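PDB 6ORH: glycoside hydrolase from Streptococcus pneumoniae serotype 4, which probably releases alpha-linked L-fucose from host glycans by hydrolysis, as an alpha-L-fucosidase of glycoside hydrolase family 29. Local coordinates for residues Gln225-Asp230 / Ile250-Glu255. The protein carries 2 engineered substitutions. Numbering follows the deposited sequence.
Sequences QKVNPD and IFSIGE
A two-residue antiparallel ladder, in which Lys226 and Val227 pair with Phe251 and Ile250, adds a short flanking strand to the start of barrel strand 250-259 in the TIM-barrel-type catalytic domain. Val227 and Ile250 form the hydrogen-bonded pair: Val227 N gives to Ile250 O and Ile250 N returns to Val227 O, each at 3.1 Å. Lys226 faces Phe251 as the non-hydrogen-bonded pair, its CA 3.1 Å from Ile250 O in a CA-H...O contact.

Beyond the ladder, Gln225 prolongs the attachment with its backbone carbonyl and then with its side-chain amide. Its O accepts a hydrogen bond from Ser252 N at 3.0 Å, almost straight (174° at the hydrogen), although the donor stands well above the carbonyl plane. The same oxygen sits over the centre of the Phe251 ring, 3.4 Å above its plane, while Gln225 CB lies against Phe251 CZ at 3.7 Å. A turn about the CB-CG bond of Gln225 (chi2 -76°) brings OE1 to Gly254 N at 2.9 Å; NE2 turns to Thr290 OG1, so the amide is held from both ends.

On the sheet face carrying Val227 and Ile250, Val227 CG2 touches both Ile250 CG1 and Ser252 CB, the latter 3.7 Å away. Farther along, Pro229 and Ile250 reach toward each other, Pro229 CG meeting Ile250 CD1 at 3.9 Å. Ser252 OG bonds to Arg210 of the neighbouring strand 209-211.

Two backbone N-H groups, of Ser252 and Gly254, thus find acceptors on one buried glutamine, whose side chain carries the attachment past the end of regular pairing and is fixed in rotation by its bonds.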
loop_
_atom_site.group_PDB
_atom_site.type_symbol
_atom_site.label_atom_id
_atom_site.label_comp_id
_atom_site.label_asym_id
_atom_site.label_seq_id
_atom_site.Cartn_x
_atom_site.Cartn_y
_atom_site.Cartn_z
ATOM N N GLN A 225 -1.498 5.361 -15.704
ATOM C CA GLN A 225 -0.315 5.575 -16.537
ATOM C C GLN A 225 -0.591 6.729 -17.498
ATOM O O GLN A 225 -0.593 6.561 -18.719
ATOM C CB GLN A 225 0.043 4.277 -17.284
ATOM C CG GLN A 225 0.495 3.168 -16.346
ATOM C CD GLN A 225 1.902 3.347 -15.823
ATOM O OE1 GLN A 225 2.303 4.406 -15.331
ATOM N NE2 GLN A 225 2.702 2.286 -15.915
ATOM N N LYS A 226 -0.845 7.901 -16.917
ATOM C CA LYS A 226 -1.193 9.103 -17.684
ATOM C C LYS A 226 -1.058 10.293 -16.733
ATOM O O LYS A 226 -1.303 10.149 -15.527
ATOM C CB LYS A 226 -2.617 9.017 -18.289
ATOM C CG LYS A 226 -3.758 8.689 -17.330
ATOM C CD LYS A 226 -5.116 8.734 -18.066
ATOM C CE LYS A 226 -6.288 8.364 -17.173
ATOM N NZ LYS A 226 -7.595 8.484 -17.903
ATOM N N VAL A 227 -0.711 11.460 -17.300
ATOM C CA VAL A 227 -0.549 12.703 -16.541
ATOM C C VAL A 227 -0.860 13.860 -17.478
ATOM O O VAL A 227 -0.949 13.675 -18.671
ATOM C CB VAL A 227 0.900 12.860 -16.029
ATOM C CG1 VAL A 227 1.252 11.879 -14.902
ATOM C CG2 VAL A 227 1.933 12.838 -17.146
ATOM N N ASN A 228 -0.989 15.064 -16.899
ATOM C CA ASN A 228 -0.992 16.309 -17.634
ATOM C C ASN A 228 0.410 16.907 -17.519
ATOM O O ASN A 228 0.886 17.100 -16.401
ATOM C CB ASN A 228 -2.053 17.216 -17.010
ATOM C CG ASN A 228 -2.195 18.505 -17.787
ATOM O OD1 ASN A 228 -1.215 19.013 -18.332
ATOM N ND2 ASN A 228 -3.417 19.031 -17.852
ATOM N N PRO A 229 1.123 17.142 -18.643
ATOM C CA PRO A 229 2.513 17.593 -18.595
ATOM C C PRO A 229 2.665 18.900 -17.825
ATOM O O PRO A 229 3.724 19.170 -17.266
ATOM C CB PRO A 229 2.939 17.811 -20.051
ATOM C CG PRO A 229 1.946 17.000 -20.862
ATOM C CD PRO A 229 0.684 16.907 -20.029
ATOM N N ASP A 230 1.601 19.710 -17.772
ATOM C CA ASP A 230 1.693 20.976 -17.070
ATOM C C ASP A 230 1.731 20.829 -15.555
ATOM O O ASP A 230 1.973 21.823 -14.842
ATOM C CB ASP A 230 0.541 21.892 -17.515
ATOM C CG ASP A 230 0.801 22.575 -18.846
ATOM O OD1 ASP A 230 1.930 22.458 -19.379
ATOM O OD2 ASP A 230 -0.105 23.289 -19.320
ATOM N N ILE A 250 -1.751 12.807 -21.515
ATOM C CA ILE A 250 -0.780 12.017 -22.261
ATOM C C ILE A 250 -0.599 10.684 -21.542
ATOM O O ILE A 250 -0.721 10.618 -20.321
ATOM C CB ILE A 250 0.594 12.717 -22.419
ATOM C CG1 ILE A 250 1.293 12.862 -21.064
ATOM C CG2 ILE A 250 0.417 14.083 -23.101
ATOM C CD1 ILE A 250 2.798 13.241 -21.117
ATOM N N PHE A 251 -0.342 9.626 -22.338
ATOM C CA PHE A 251 0.034 8.341 -21.740
ATOM C C PHE A 251 1.471 8.451 -21.235
ATOM O O PHE A 251 2.357 8.941 -21.951
ATOM C CB PHE A 251 -0.128 7.210 -22.758
ATOM C CG PHE A 251 -0.127 5.835 -22.116
ATOM C CD1 PHE A 251 1.064 5.259 -21.681
ATOM C CD2 PHE A 251 -1.312 5.171 -21.847
ATOM C CE1 PHE A 251 1.065 4.009 -21.048
ATOM C CE2 PHE A 251 -1.305 3.920 -21.227
ATOM C CZ PHE A 251 -0.120 3.332 -20.829
ATOM N N SER A 252 1.683 7.989 -19.989
ATOM C CA SER A 252 2.964 8.218 -19.327
ATOM C C SER A 252 3.242 6.997 -18.448
ATOM O O SER A 252 2.397 6.675 -17.614
ATOM C CB SER A 252 2.830 9.484 -18.459
ATOM O OG SER A 252 3.976 9.615 -17.594
ATOM N N ILE A 253 4.392 6.333 -18.665
ATOM C CA ILE A 253 4.769 5.227 -17.770
ATOM C C ILE A 253 5.487 5.787 -16.538
ATOM O O ILE A 253 6.527 6.445 -16.710
ATOM C CB ILE A 253 5.697 4.276 -18.530
ATOM C CG1 ILE A 253 4.957 3.612 -19.699
ATOM C CG2 ILE A 253 6.326 3.241 -17.595
ATOM C CD1 ILE A 253 5.873 2.835 -20.616
ATOM N N GLY A 254 4.975 5.467 -15.340
ATOM C CA GLY A 254 5.692 5.806 -14.096
ATOM C C GLY A 254 6.725 4.714 -13.793
ATOM O O GLY A 254 6.424 3.719 -13.126
ATOM N N GLU A 255 7.935 4.898 -14.319
ATOM C CA GLU A 255 8.983 3.879 -14.211
ATOM C C GLU A 255 9.452 3.772 -12.757
ATOM O O GLU A 255 9.766 4.775 -12.126
ATOM C CB GLU A 255 10.141 4.340 -15.101
ATOM C CG GLU A 255 11.217 3.293 -15.301
ATOM C CD GLU A 255 12.283 3.844 -16.231
ATOM O OE1 GLU A 255 12.957 4.789 -15.806
ATOM O OE2 GLU A 255 12.433 3.322 -17.357
#